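PDB 2YGL: blood group a-and b-cleaving endo-beta-galactosidase from Streptococcus pneumoniae, which cleaves blood group A and B antigens as a full-length enzyme, of which this fragment holds the tandem CBM51 modules, probably for carbohydrate binding. Local coordinates for residues 63-68 with 150-155; 103-108 with 115-120; 85-90 with 161-166; 70-75 with 145-150. All blocks are in the same frame, centred on the assembly; numbering follows the deposited sequence.

Contact 1 of 4, residues 63-68 with 150-155; sequences TVADSP and SFAGEH. With CA (calcium ion), chain C.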
loop_
_atom_site.group_PDB
_atom_site.type_symbol
_atom_site.label_atom_id
_atom_site.label_comp_id
_atom_site.label_asym_id
_atom_site.label_seq_id
_atom_site.Cartn_x
_atom_site.Cartn_y
_atom_site.Cartn_z
ATOM N N THR A 63 -20.754 -22.945 -1.475
ATOM C CA THR A 63 -20.971 -23.497 -2.811
ATOM C C THR A 63 -21.239 -25.005 -2.776
ATOM O O THR A 63 -21.178 -25.634 -1.715
ATOM C CB THR A 63 -19.770 -23.185 -3.755
ATOM O OG1 THR A 63 -20.116 -23.510 -5.106
ATOM C CG2 THR A 63 -18.511 -23.964 -3.343
ATOM N N VAL A 64 -21.556 -25.561 -3.943
ATOM C CA VAL A 64 -21.539 -27.002 -4.158
ATOM C C VAL A 64 -20.415 -27.304 -5.153
ATOM O O VAL A 64 -20.318 -26.666 -6.205
ATOM C CB VAL A 64 -22.899 -27.531 -4.687
ATOM C CG1 VAL A 64 -22.791 -28.993 -5.118
ATOM C CG2 VAL A 64 -23.978 -27.375 -3.629
ATOM N N ALA A 65 -19.561 -28.263 -4.802
ATOM C CA ALA A 65 -18.424 -28.636 -5.638
ATOM C C ALA A 65 -18.860 -29.221 -6.983
ATOM O O ALA A 65 -19.933 -29.819 -7.098
ATOM C CB ALA A 65 -17.517 -29.609 -4.892
ATOM N N ASP A 66 -18.027 -29.020 -8.001
ATOM C CA ASP A 66 -18.242 -29.618 -9.317
ATOM C C ASP A 66 -16.910 -30.168 -9.834
ATOM O O ASP A 66 -16.127 -30.708 -9.053
ATOM C CB ASP A 66 -18.858 -28.601 -10.288
ATOM C CG ASP A 66 -19.828 -29.241 -11.274
ATOM O OD1 ASP A 66 -20.009 -30.477 -11.233
ATOM O OD2 ASP A 66 -20.418 -28.505 -12.090
ATOM N N SER A 67 -16.640 -30.026 -11.130
ATOM C CA SER A 67 -15.394 -30.553 -11.699
ATOM C C SER A 67 -14.619 -29.578 -12.603
ATOM O O SER A 67 -14.360 -29.890 -13.764
ATOM C CB SER A 67 -15.665 -31.872 -12.437
ATOM O OG SER A 67 -15.933 -32.917 -11.517
ATOM N N PRO A 68 -14.224 -28.402 -12.071
ATOM C CA PRO A 68 -14.504 -27.896 -10.726
ATOM C C PRO A 68 -15.630 -26.864 -10.672
ATOM O O PRO A 68 -16.044 -26.335 -11.705
ATOM C CB PRO A 68 -13.186 -27.226 -10.334
ATOM C CG PRO A 68 -12.576 -26.775 -11.654
ATOM C CD PRO A 68 -13.236 -27.556 -12.771
ATOM N N SER A 150 -13.336 -26.039 -6.231
ATOM C CA SER A 150 -13.697 -27.239 -5.474
ATOM C C SER A 150 -14.073 -28.398 -6.391
ATOM O O SER A 150 -14.881 -28.245 -7.310
ATOM C CB SER A 150 -14.806 -26.953 -4.453
ATOM O OG SER A 150 -15.935 -26.358 -5.059
ATOM N N PHE A 151 -13.469 -29.555 -6.126
ATOM C CA PHE A 151 -13.625 -30.736 -6.972
ATOM C C PHE A 151 -14.507 -31.792 -6.300
ATOM O O PHE A 151 -14.154 -32.339 -5.251
ATOM C CB PHE A 151 -12.251 -31.311 -7.348
ATOM C CG PHE A 151 -11.450 -30.427 -8.277
ATOM C CD1 PHE A 151 -10.659 -29.393 -7.777
ATOM C CD2 PHE A 151 -11.484 -30.633 -9.656
ATOM C CE1 PHE A 151 -9.918 -28.574 -8.633
ATOM C CE2 PHE A 151 -10.743 -29.821 -10.521
ATOM C CZ PHE A 151 -9.961 -28.788 -10.007
ATOM N N ALA A 152 -15.654 -32.064 -6.921
ATOM C CA ALA A 152 -16.682 -32.945 -6.359
ATOM C C ALA A 152 -16.348 -34.429 -6.447
ATOM O O ALA A 152 -16.818 -35.219 -5.630
ATOM C CB ALA A 152 -18.028 -32.677 -7.026
ATOM N N GLY A 153 -15.556 -34.810 -7.445
ATOM C CA GLY A 153 -15.255 -36.220 -7.675
ATOM C C GLY A 153 -16.395 -36.932 -8.375
ATOM O O GLY A 153 -16.983 -36.392 -9.315
ATOM N N GLU A 154 -16.715 -38.139 -7.910
ATOM C CA GLU A 154 -17.714 -38.994 -8.566
ATOM C C GLU A 154 -19.112 -38.379 -8.619
ATOM O O GLU A 154 -19.776 -38.436 -9.654
ATOM C CB GLU A 154 -17.771 -40.377 -7.907
ATOM C CG GLU A 154 -16.551 -41.246 -8.173
ATOM C CD GLU A 154 -16.717 -42.660 -7.652
ATOM O OE1 GLU A 154 -17.657 -43.360 -8.098
ATOM O OE2 GLU A 154 -15.902 -43.077 -6.799
ATOM N N HIS A 155 -19.551 -37.797 -7.504
ATOM C CA HIS A 155 -20.874 -37.178 -7.414
ATOM C C HIS A 155 -20.786 -35.841 -6.690
ATOM O O HIS A 155 -19.866 -35.617 -5.907
ATOM C CB HIS A 155 -21.848 -38.087 -6.660
ATOM C CG HIS A 155 -21.864 -39.501 -7.150
ATOM N ND1 HIS A 155 -22.520 -39.881 -8.300
ATOM C CD2 HIS A 155 -21.310 -40.626 -6.640
ATOM C CE1 HIS A 155 -22.368 -41.182 -8.480
ATOM N NE2 HIS A 155 -21.638 -41.657 -7.486
HETATM CA CA CA C . -18.534 -35.665 -4.187
HETATM O O HOH W 1 -14.243 -33.245 -9.440
HETATM O O HOH W 2 -18.132 -37.817 -4.752
HETATM O O HOH W 3 -20.455 -36.587 -3.102
#

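Contact 2 of 4, residues 103-108 with 115-120; sequences VDRIEI and VYSSSV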
loop_
_atom_site.group_PDB
_atom_site.type_symbol
_atom_site.label_atom_id
_atom_site.label_comp_id
_atom_site.label_asym_id
_atom_site.label_seq_id
_atom_site.Cartn_x
_atom_site.Cartn_y
_atom_site.Cartn_z
ATOM N N VAL A 103 -15.646 -34.791 -1.033
ATOM C CA VAL A 103 -14.980 -33.790 -1.858
ATOM C C VAL A 103 -13.540 -34.223 -2.105
ATOM O O VAL A 103 -12.767 -34.406 -1.163
ATOM C CB VAL A 103 -15.042 -32.383 -1.205
ATOM C CG1 VAL A 103 -14.131 -31.386 -1.930
ATOM C CG2 VAL A 103 -16.482 -31.878 -1.190
ATOM N N ASP A 104 -13.199 -34.399 -3.379
ATOM C CA ASP A 104 -11.878 -34.880 -3.771
ATOM C C ASP A 104 -10.769 -33.875 -3.463
ATOM O O ASP A 104 -9.726 -34.248 -2.930
ATOM C CB ASP A 104 -11.858 -35.250 -5.259
ATOM C CG ASP A 104 -12.448 -36.631 -5.536
ATOM O OD1 ASP A 104 -13.162 -37.185 -4.667
ATOM O OD2 ASP A 104 -12.195 -37.163 -6.641
ATOM N N ARG A 105 -11.010 -32.604 -3.779
ATOM C CA ARG A 105 -9.963 -31.589 -3.727
ATOM C C ARG A 105 -10.524 -30.167 -3.662
ATOM O O ARG A 105 -11.543 -29.861 -4.281
ATOM C CB ARG A 105 -9.074 -31.729 -4.967
ATOM C CG ARG A 105 -7.702 -31.111 -4.852
ATOM C CD ARG A 105 -6.784 -31.614 -5.961
ATOM N NE ARG A 105 -7.118 -31.087 -7.283
ATOM C CZ ARG A 105 -7.773 -31.763 -8.227
ATOM N NH1 ARG A 105 -8.182 -33.006 -8.012
ATOM N NH2 ARG A 105 -8.011 -31.195 -9.398
ATOM N N ILE A 106 -9.846 -29.310 -2.903
ATOM C CA ILE A 106 -10.102 -27.872 -2.924
ATOM C C ILE A 106 -8.796 -27.152 -3.252
ATOM O O ILE A 106 -7.760 -27.424 -2.638
ATOM C CB ILE A 106 -10.687 -27.349 -1.581
ATOM C CG1 ILE A 106 -12.044 -28.005 -1.288
ATOM C CG2 ILE A 106 -10.832 -25.820 -1.611
ATOM C CD1 ILE A 106 -12.558 -27.791 0.134
ATOM N N GLU A 107 -8.850 -26.244 -4.222
ATOM C CA GLU A 107 -7.675 -25.482 -4.629
ATOM C C GLU A 107 -7.918 -23.979 -4.615
ATOM O O GLU A 107 -9.048 -23.516 -4.787
ATOM C CB GLU A 107 -7.219 -25.893 -6.032
ATOM C CG GLU A 107 -6.639 -27.293 -6.137
ATOM C CD GLU A 107 -6.360 -27.704 -7.576
ATOM O OE1 GLU A 107 -6.797 -26.995 -8.511
ATOM O OE2 GLU A 107 -5.700 -28.747 -7.771
ATOM N N ILE A 108 -6.840 -23.228 -4.399
ATOM C CA ILE A 108 -6.838 -21.786 -4.608
ATOM C C ILE A 108 -5.841 -21.479 -5.719
ATOM O O ILE A 108 -4.695 -21.937 -5.686
ATOM C CB ILE A 108 -6.498 -20.993 -3.316
ATOM C CG1 ILE A 108 -7.453 -21.366 -2.167
ATOM C CG2 ILE A 108 -6.505 -19.480 -3.579
ATOM C CD1 ILE A 108 -8.936 -21.049 -2.411
ATOM N N VAL A 115 -1.927 -21.972 -5.953
ATOM C CA VAL A 115 -1.188 -21.456 -4.797
ATOM C C VAL A 115 -1.506 -22.218 -3.508
ATOM O O VAL A 115 -0.785 -22.104 -2.515
ATOM C CB VAL A 115 -1.359 -19.923 -4.615
ATOM C CG1 VAL A 115 -0.652 -19.177 -5.744
ATOM C CG2 VAL A 115 -2.833 -19.528 -4.531
ATOM N N TYR A 116 -2.588 -22.992 -3.543
ATOM C CA TYR A 116 -2.912 -23.945 -2.487
ATOM C C TYR A 116 -3.673 -25.136 -3.059
ATOM O O TYR A 116 -4.552 -24.976 -3.909
ATOM C CB TYR A 116 -3.727 -23.297 -1.357
ATOM C CG TYR A 116 -4.293 -24.312 -0.380
ATOM C CD1 TYR A 116 -5.536 -24.909 -0.606
ATOM C CD2 TYR A 116 -3.576 -24.696 0.751
ATOM C CE1 TYR A 116 -6.052 -25.855 0.276
ATOM C CE2 TYR A 116 -4.085 -25.640 1.638
ATOM C CZ TYR A 116 -5.322 -26.213 1.392
ATOM O OH TYR A 116 -5.832 -27.144 2.262
ATOM N N SER A 117 -3.328 -26.326 -2.577
ATOM C CA SER A 117 -4.077 -27.538 -2.882
ATOM C C SER A 117 -4.223 -28.380 -1.623
ATOM O O SER A 117 -3.258 -28.572 -0.882
ATOM C CB SER A 117 -3.386 -28.349 -3.980
ATOM O OG SER A 117 -4.137 -29.509 -4.293
ATOM N N SER A 118 -5.435 -28.881 -1.392
ATOM C CA SER A 118 -5.721 -29.732 -0.238
ATOM C C SER A 118 -5.125 -31.139 -0.377
ATOM O O SER A 118 -5.131 -31.911 0.582
ATOM C CB SER A 118 -7.233 -29.817 0.007
ATOM O OG SER A 118 -7.907 -30.404 -1.095
ATOM N N SER A 119 -4.609 -31.458 -1.565
ATOM C CA SER A 119 -4.023 -32.775 -1.859
ATOM C C SER A 119 -2.843 -33.128 -0.961
ATOM O O SER A 119 -2.626 -34.299 -0.648
ATOM C CB SER A 119 -3.568 -32.845 -3.317
ATOM O OG SER A 119 -4.651 -32.626 -4.194
ATOM N N VAL A 120 -2.087 -32.105 -0.567
ATOM C CA VAL A 120 -0.883 -32.259 0.251
ATOM C C VAL A 120 -1.204 -32.877 1.618
ATOM O O VAL A 120 -0.606 -33.883 2.012
ATOM C CB VAL A 120 -0.148 -30.892 0.421
ATOM C CG1 VAL A 120 1.097 -31.032 1.295
ATOM C CG2 VAL A 120 0.217 -30.308 -0.937
HETATM O O HOH W 4 -7.801 -33.078 -1.416
#

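Contact 3 of 4, residues 85-90 with 161-166; sequences TYIGID and VVFADA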
loop_
_atom_site.group_PDB
_atom_site.type_symbol
_atom_site.label_atom_id
_atom_site.label_comp_id
_atom_site.label_asym_id
_atom_site.label_seq_id
_atom_site.Cartn_x
_atom_site.Cartn_y
_atom_site.Cartn_z
ATOM N N THR A 85 -8.637 -18.201 4.688
ATOM C CA THR A 85 -9.943 -18.856 4.819
ATOM C C THR A 85 -9.827 -20.225 5.487
ATOM O O THR A 85 -8.756 -20.838 5.487
ATOM C CB THR A 85 -10.657 -19.013 3.441
ATOM O OG1 THR A 85 -12.034 -19.351 3.643
ATOM C CG2 THR A 85 -9.994 -20.086 2.583
ATOM N N TYR A 86 -10.936 -20.685 6.063
ATOM C CA TYR A 86 -11.065 -22.058 6.535
ATOM C C TYR A 86 -11.907 -22.828 5.524
ATOM O O TYR A 86 -12.941 -22.336 5.070
ATOM C CB TYR A 86 -11.748 -22.101 7.905
ATOM C CG TYR A 86 -10.957 -21.463 9.026
ATOM C CD1 TYR A 86 -11.049 -20.093 9.277
ATOM C CD2 TYR A 86 -10.124 -22.230 9.841
ATOM C CE1 TYR A 86 -10.329 -19.499 10.304
ATOM C CE2 TYR A 86 -9.396 -21.644 10.879
ATOM C CZ TYR A 86 -9.506 -20.278 11.101
ATOM O OH TYR A 86 -8.796 -19.683 12.119
ATOM N N ILE A 87 -11.465 -24.029 5.168
ATOM C CA ILE A 87 -12.204 -24.861 4.217
ATOM C C ILE A 87 -12.646 -26.189 4.814
ATOM O O ILE A 87 -11.982 -26.744 5.687
ATOM C CB ILE A 87 -11.415 -25.118 2.895
ATOM C CG1 ILE A 87 -10.020 -25.697 3.186
ATOM C CG2 ILE A 87 -11.344 -23.843 2.060
ATOM C CD1 ILE A 87 -9.342 -26.335 1.978
ATOM N N GLY A 88 -13.773 -26.685 4.317
ATOM C CA GLY A 88 -14.313 -27.978 4.714
ATOM C C GLY A 88 -15.719 -28.126 4.173
ATOM O O GLY A 88 -16.212 -27.251 3.462
ATOM N N ILE A 89 -16.361 -29.243 4.501
ATOM C CA ILE A 89 -17.756 -29.456 4.144
ATOM C C ILE A 89 -18.617 -28.940 5.291
ATOM O O ILE A 89 -18.388 -29.293 6.450
ATOM C CB ILE A 89 -18.056 -30.946 3.849
ATOM C CG1 ILE A 89 -17.212 -31.428 2.664
ATOM C CG2 ILE A 89 -19.547 -31.150 3.565
ATOM C CD1 ILE A 89 -17.197 -32.939 2.465
ATOM N N ASP A 90 -19.595 -28.096 4.966
ATOM C CA ASP A 90 -20.456 -27.490 5.980
ATOM C C ASP A 90 -21.205 -28.533 6.810
ATOM O O ASP A 90 -21.628 -29.570 6.292
ATOM C CB ASP A 90 -21.456 -26.528 5.341
ATOM C CG ASP A 90 -22.071 -25.587 6.353
ATOM O OD1 ASP A 90 -21.436 -24.563 6.682
ATOM O OD2 ASP A 90 -23.185 -25.876 6.827
ATOM N N VAL A 161 -19.322 -27.340 0.091
ATOM C CA VAL A 161 -18.023 -26.728 0.359
ATOM C C VAL A 161 -18.219 -25.292 0.820
ATOM O O VAL A 161 -18.903 -24.502 0.161
ATOM C CB VAL A 161 -17.075 -26.779 -0.875
ATOM C CG1 VAL A 161 -15.851 -25.884 -0.672
ATOM C CG2 VAL A 161 -16.634 -28.208 -1.151
ATOM N N VAL A 162 -17.628 -24.969 1.966
ATOM C CA VAL A 162 -17.620 -23.598 2.454
ATOM C C VAL A 162 -16.207 -23.054 2.580
ATOM O O VAL A 162 -15.292 -23.740 3.055
ATOM C CB VAL A 162 -18.377 -23.422 3.799
ATOM C CG1 VAL A 162 -19.882 -23.486 3.580
ATOM C CG2 VAL A 162 -17.920 -24.442 4.838
ATOM N N PHE A 163 -16.043 -21.820 2.123
ATOM C CA PHE A 163 -14.830 -21.061 2.343
ATOM C C PHE A 163 -15.145 -20.112 3.500
ATOM O O PHE A 163 -15.482 -18.944 3.293
ATOM C CB PHE A 163 -14.422 -20.315 1.061
ATOM C CG PHE A 163 -14.177 -21.226 -0.125
ATOM C CD1 PHE A 163 -15.236 -21.658 -0.926
ATOM C CD2 PHE A 163 -12.888 -21.654 -0.438
ATOM C CE1 PHE A 163 -15.011 -22.504 -2.019
ATOM C CE2 PHE A 163 -12.654 -22.498 -1.531
ATOM C CZ PHE A 163 -13.719 -22.923 -2.320
ATOM N N ALA A 164 -15.065 -20.649 4.716
ATOM C CA ALA A 164 -15.444 -19.928 5.930
ATOM C C ALA A 164 -14.453 -18.821 6.264
ATOM O O ALA A 164 -13.238 -19.039 6.233
ATOM C CB ALA A 164 -15.579 -20.891 7.106
ATOM N N ASP A 165 -14.988 -17.641 6.577
ATOM C CA ASP A 165 -14.197 -16.458 6.952
ATOM C C ASP A 165 -13.287 -15.952 5.820
ATOM O O ASP A 165 -12.289 -15.263 6.070
ATOM C CB ASP A 165 -13.396 -16.729 8.241
ATOM C CG ASP A 165 -12.921 -15.458 8.912
ATOM O OD1 ASP A 165 -13.748 -14.549 9.124
ATOM O OD2 ASP A 165 -11.716 -15.369 9.232
ATOM N N ALA A 166 -13.652 -16.278 4.580
ATOM C CA ALA A 166 -12.842 -15.955 3.402
ATOM C C ALA A 166 -12.594 -14.453 3.260
ATOM O O ALA A 166 -13.534 -13.672 3.091
ATOM C CB ALA A 166 -13.482 -16.522 2.140
#

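Contact 4 of 4, residues 70-75 with 145-150; sequences VISYDI and KISLKS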
loop_
_atom_site.group_PDB
_atom_site.type_symbol
_atom_site.label_atom_id
_atom_site.label_comp_id
_atom_site.label_asym_id
_atom_site.label_seq_id
_atom_site.Cartn_x
_atom_site.Cartn_y
_atom_site.Cartn_z
ATOM N N VAL A 70 -16.085 -23.144 -9.645
ATOM C CA VAL A 70 -15.122 -22.038 -9.637
ATOM C C VAL A 70 -15.782 -20.706 -9.273
ATOM O O VAL A 70 -16.773 -20.303 -9.883
ATOM C CB VAL A 70 -14.379 -21.904 -11.008
ATOM C CG1 VAL A 70 -13.515 -20.645 -11.049
ATOM C CG2 VAL A 70 -13.526 -23.130 -11.288
ATOM N N ILE A 71 -15.222 -20.034 -8.268
ATOM C CA ILE A 71 -15.634 -18.680 -7.903
ATOM C C ILE A 71 -14.413 -17.759 -7.985
ATOM O O ILE A 71 -13.435 -17.933 -7.246
ATOM C CB ILE A 71 -16.283 -18.631 -6.498
ATOM C CG1 ILE A 71 -17.417 -19.656 -6.399
ATOM C CG2 ILE A 71 -16.817 -17.231 -6.204
ATOM C CD1 ILE A 71 -17.567 -20.294 -5.042
ATOM N N SER A 72 -14.473 -16.794 -8.900
ATOM C CA SER A 72 -13.335 -15.923 -9.195
ATOM C C SER A 72 -13.602 -14.464 -8.847
ATOM O O SER A 72 -14.735 -13.985 -8.960
ATOM C CB SER A 72 -12.953 -16.028 -10.672
ATOM O OG SER A 72 -12.610 -17.359 -11.010
ATOM N N TYR A 73 -12.544 -13.767 -8.435
ATOM C CA TYR A 73 -12.615 -12.343 -8.112
ATOM C C TYR A 73 -11.500 -11.569 -8.809
ATOM O O TYR A 73 -10.352 -12.028 -8.871
ATOM C CB TYR A 73 -12.520 -12.125 -6.599
ATOM C CG TYR A 73 -13.676 -12.701 -5.808
ATOM C CD1 TYR A 73 -13.678 -14.039 -5.413
ATOM C CD2 TYR A 73 -14.762 -11.905 -5.445
ATOM C CE1 TYR A 73 -14.732 -14.575 -4.690
ATOM C CE2 TYR A 73 -15.825 -12.430 -4.715
ATOM C CZ TYR A 73 -15.803 -13.769 -4.343
ATOM O OH TYR A 73 -16.845 -14.304 -3.624
ATOM N N ASP A 74 -11.851 -10.396 -9.330
ATOM C CA ASP A 74 -10.880 -9.488 -9.925
ATOM C C ASP A 74 -10.228 -8.673 -8.819
ATOM O O ASP A 74 -10.890 -7.893 -8.135
ATOM C CB ASP A 74 -11.549 -8.568 -10.957
ATOM C CG ASP A 74 -10.574 -7.580 -11.601
ATOM O OD1 ASP A 74 -9.339 -7.753 -11.480
ATOM O OD2 ASP A 74 -11.052 -6.622 -12.243
ATOM N N ILE A 75 -8.927 -8.873 -8.641
ATOM C CA ILE A 75 -8.173 -8.158 -7.613
ATOM C C ILE A 75 -7.094 -7.241 -8.212
ATOM O O ILE A 75 -6.134 -6.871 -7.526
ATOM C CB ILE A 75 -7.578 -9.126 -6.543
ATOM C CG1 ILE A 75 -6.669 -10.183 -7.190
ATOM C CG2 ILE A 75 -8.705 -9.779 -5.737
ATOM C CD1 ILE A 75 -5.765 -10.921 -6.216
ATOM N N LYS A 145 -6.282 -12.006 -10.691
ATOM C CA LYS A 145 -7.420 -12.914 -10.545
ATOM C C LYS A 145 -7.154 -14.007 -9.512
ATOM O O LYS A 145 -6.158 -14.729 -9.602
ATOM C CB LYS A 145 -7.749 -13.545 -11.901
ATOM C CG LYS A 145 -9.072 -14.292 -11.965
ATOM C CD LYS A 145 -9.192 -15.031 -13.284
ATOM C CE LYS A 145 -10.617 -15.466 -13.551
ATOM N NZ LYS A 145 -10.757 -16.016 -14.930
ATOM N N ILE A 146 -8.048 -14.119 -8.532
ATOM C CA ILE A 146 -7.998 -15.212 -7.563
ATOM C C ILE A 146 -9.220 -16.121 -7.727
ATOM O O ILE A 146 -10.350 -15.642 -7.869
ATOM C CB ILE A 146 -7.822 -14.708 -6.092
ATOM C CG1 ILE A 146 -7.546 -15.885 -5.143
ATOM C CG2 ILE A 146 -9.023 -13.862 -5.634
ATOM C CD1 ILE A 146 -6.987 -15.492 -3.780
ATOM N N SER A 147 -8.977 -17.430 -7.724
ATOM C CA SER A 147 -10.024 -18.417 -7.969
ATOM C C SER A 147 -10.167 -19.431 -6.843
ATOM O O SER A 147 -9.184 -20.028 -6.391
ATOM C CB SER A 147 -9.778 -19.139 -9.296
ATOM O OG SER A 147 -10.163 -18.325 -10.387
ATOM N N LEU A 148 -11.411 -19.611 -6.403
ATOM C CA LEU A 148 -11.774 -20.611 -5.408
ATOM C C LEU A 148 -12.344 -21.833 -6.127
ATOM O O LEU A 148 -13.426 -21.769 -6.719
ATOM C CB LEU A 148 -12.797 -20.032 -4.422
ATOM C CG LEU A 148 -12.326 -19.203 -3.216
ATOM C CD1 LEU A 148 -11.342 -18.087 -3.576
ATOM C CD2 LEU A 148 -13.531 -18.630 -2.481
ATOM N N LYS A 149 -11.606 -22.939 -6.076
ATOM C CA LYS A 149 -11.943 -24.141 -6.838
ATOM C C LYS A 149 -12.257 -25.322 -5.926
ATOM O O LYS A 149 -11.532 -25.578 -4.965
ATOM C CB LYS A 149 -10.793 -24.514 -7.778
ATOM C CG LYS A 149 -10.421 -23.433 -8.789
ATOM C CD LYS A 149 -9.059 -23.700 -9.431
ATOM C CE LYS A 149 -9.129 -24.766 -10.517
ATOM N NZ LYS A 149 -7.773 -25.113 -11.032
ATOM N N SER A 150 -13.336 -26.039 -6.231
ATOM C CA SER A 150 -13.697 -27.239 -5.474
ATOM C C SER A 150 -14.073 -28.398 -6.391
ATOM O O SER A 150 -14.881 -28.245 -7.310
ATOM C CB SER A 150 -14.806 -26.953 -4.453
ATOM O OG SER A 150 -15.935 -26.358 -5.059
HETATM O O HOH W 5 -12.956 -17.903 -13.602
#

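Contact 1 of 4, residues 63-68 with 150-155
Pro68 and Phe151 lie side by side and point the same way, with the CB edge of the proline over one face of the phenyl ring, offset toward its rim. Pro68 CB sits 3.6 Å from the centroid of the Phe151 ring and only 16° off its normal, a geometry that defines a CH-pi contact; Pro68 CG follows close to CE2 and CZ. Phe151 also takes a cation-pi contact from Arg105.

Deeper in, small side chains meet. Ser150 has its OG between the backbone N and the carbonyl carbon (chi1 54°), which sets that hydroxyl against Ala65, with OG 3.4 Å from Ala65 CA. Ala65 CB in turn meets Ala152 CB at 3.8 Å. Between these packed groups the backbones form a single bridge, Asp66 to Phe151. Its firm bond runs from Ala152 N to Asp66 O at 2.6 Å, nearly straight and in the carbonyl plane; the return bond, Asp66 N to Ser150 O, is weak at 3.3 Å. A water donates to Asp66 O as well, is hydrogen-bonded to Ser67 OG and accepts from Gly153 N at 2.9 Å, tying the two loops together.

Beyond the bridge the 150-155 chain curls round calcium, presenting Ala152 O at 2.3 Å and His155 O at 2.2 Å from the metal. Two waters, Val102 O and Asp159 OD2 complete six ligands. The bridge lies next to the calcium-binding loop and probably helps to fix it against residues 63-68, an arrangement typical of a calcium site in the loops at the end of a beta-sandwich module.

Contact 2 of 4, residues 103-108 with 115-120
Glu107 and Ser117 form a non-hydrogen-bonded pair, and Ile108 and Tyr116 a hydrogen-bonded pair, of two strands running antiparallel at 175°, their axes 4.7 Å apart. Ile108 O accepts twice, from Val115 N at 2.8 Å and from Tyr116 N at 3.2 Å. The double grip marks a classic beta bulge, in which Val115 and Tyr116 both face Ile108. Past Ser117 the partner chain leaves the strand in a type I turn to Val120, and a side chain supplies one half of the next pairing: Ser118 OG, with chi1 at 62°, is folded back over its own main chain and accepts from Ile106 N at 2.9 Å in an almost straight bond of 176°. Ser118 N still donates to Ile106 O. The same hydroxyl donates to a water that bonds Asp104 O, so two bonds hold it.

This is the beta hairpin 105-110/113-117, whose second strand is outermost in this chain's five-stranded sheet. On the sheet face bearing Ile108 and Tyr116, the CB atoms of these two residues approach to 4.1 Å. Ile108 CG2 reaches Val115 CG2 at 3.8 Å, the two side chains crossing at a slant. The Tyr116 side chain touches Gln133, Ile135 and Val137 in the facing sheet.

On the other face Glu107 CG packs against Ser117 OG at 3.8 Å. The Arg105 chain, bent at chi3, brings NE within 2.8 Å of Glu107 OE2 in a salt bridge; the carboxylate oxygen lies close to the guanidinium plane, but is met from well above its own plane. Glu107 OE1 has a second, weak ion pair with Lys149.

Contact 3 of 4, residues 85-90 with 161-166
Tyr86 and Ala164 form a hydrogen-bonded antiparallel pair, and the register continues through Ile87-Phe163, Gly88-Val162 and Ile89-Val161, with strand axes 4.5 Å apart and directions 157° from each other. The two strands belong to one sheet of the beta-sandwich, a fold consistent with the galactose-binding-domain clan. Tyr86 O takes Ala164 N at 2.7 Å, and Gly88 O takes Val162 N at 3.1 Å.

The inward face carries Ile87 and Phe163. Ile87 CG2 touches Phe163 CD2 at 3.7 Å, neither squarely over the ring nor at its edge. Both side chains also reach Ile106 of the facing sheet. On the other face Tyr86 CB lies 4.1 Å from Ala164 CB. Nearby, Asp90 lays CB and OD1 against Val162 CG1, while its carboxylate is held by Ser46 N and Ser92 OG.

At the corner where the 161-166 chain enters a type II turn, Thr85 holds OG1 opposite its own backbone N (chi1 -166°), reaching across to Ala164 O. That carbonyl accepts Tyr86 N in its plane at 2.8 Å and Thr85 OG1 from 58° above the plane at 2.9 Å.

Contact 4 of 4, residues 70-75 with 145-150
Ser72 and Ser147 both turn OG away from the carbonyl carbon and beside the backbone N (chi1 -59° and -78°), and because they form a non-hydrogen-bonded pair the two hydroxyls meet between the strands. Ser72 OG lies 2.7 Å from Ser147 OG in a hydrogen bond that either could donate. A water bonded to Ser72 OG also accepts, weakly, from Lys145 NZ. The Lys145 chain is fully extended, which carries its CE over Ser72 to 3.7 Å from that residue's OG. Further along the same face, Val70 CG2 and Lys149 CG run side by side at 4.0 Å; the lysine then bends at chi3 toward a salt bridge with Glu109.

The backbone evidence is a regular antiparallel ladder of five bridged pairs, the axes at 167°. Ile71 and Leu148 exchange two bonds, Leu148 N to Ile71 O being the shorter at 2.8 Å. Tyr73 and Ile146 do the same, with Tyr73 N to Ile146 O at 2.9 Å.

The other face carries Ile71, Tyr73, Ile146 and Leu148, mostly apolar. Tyr73 CB meets Ile146 CG2 at 4.0 Å. Ile71 CB and Leu148 CB stand 4.3 Å apart. Just past the strand, Ile75 crosses Ile146 at an angle and brings its CG2 to 4.1 Å from Ile146 CG2.

In the five-stranded sheet, strand 69-74 lies between the short strand 16-17 and strand 145-151, which has strand 105-110 on its far side. The second sheet of the sandwich covers the apolar groups: Ile61 and Thr63 of strand 60-64 pack on Ile71, Phe163 on Leu148, and Leu168 of strand 160-171 on Ile75.

Overall arrangement
All four contacts belong to the first of two similar modules. Contacts 2 and 4 lie in the five-stranded sheet, where strand 105-110 of contact 2 neighbours strand 145-151 of contact 4, their centres 14 Å apart; contact 3 lies in the facing sheet. The two sheets pack directly together: Phe163 CG of contact 3 is 3.6 Å from Leu148 CD2 of contact 4, and Ile106 CG2 of contact 2 is 3.8 Å from Phe163 CE2. Contact 1 extends strand 145-151 to the calcium and shares Ser150 with contact 4, while Thr63 N is probably hydrogen-bonded to Val161 O, at 2.9 Å. The Val161 and Arg105 side chains stand about 8 and 10 Å from the metal.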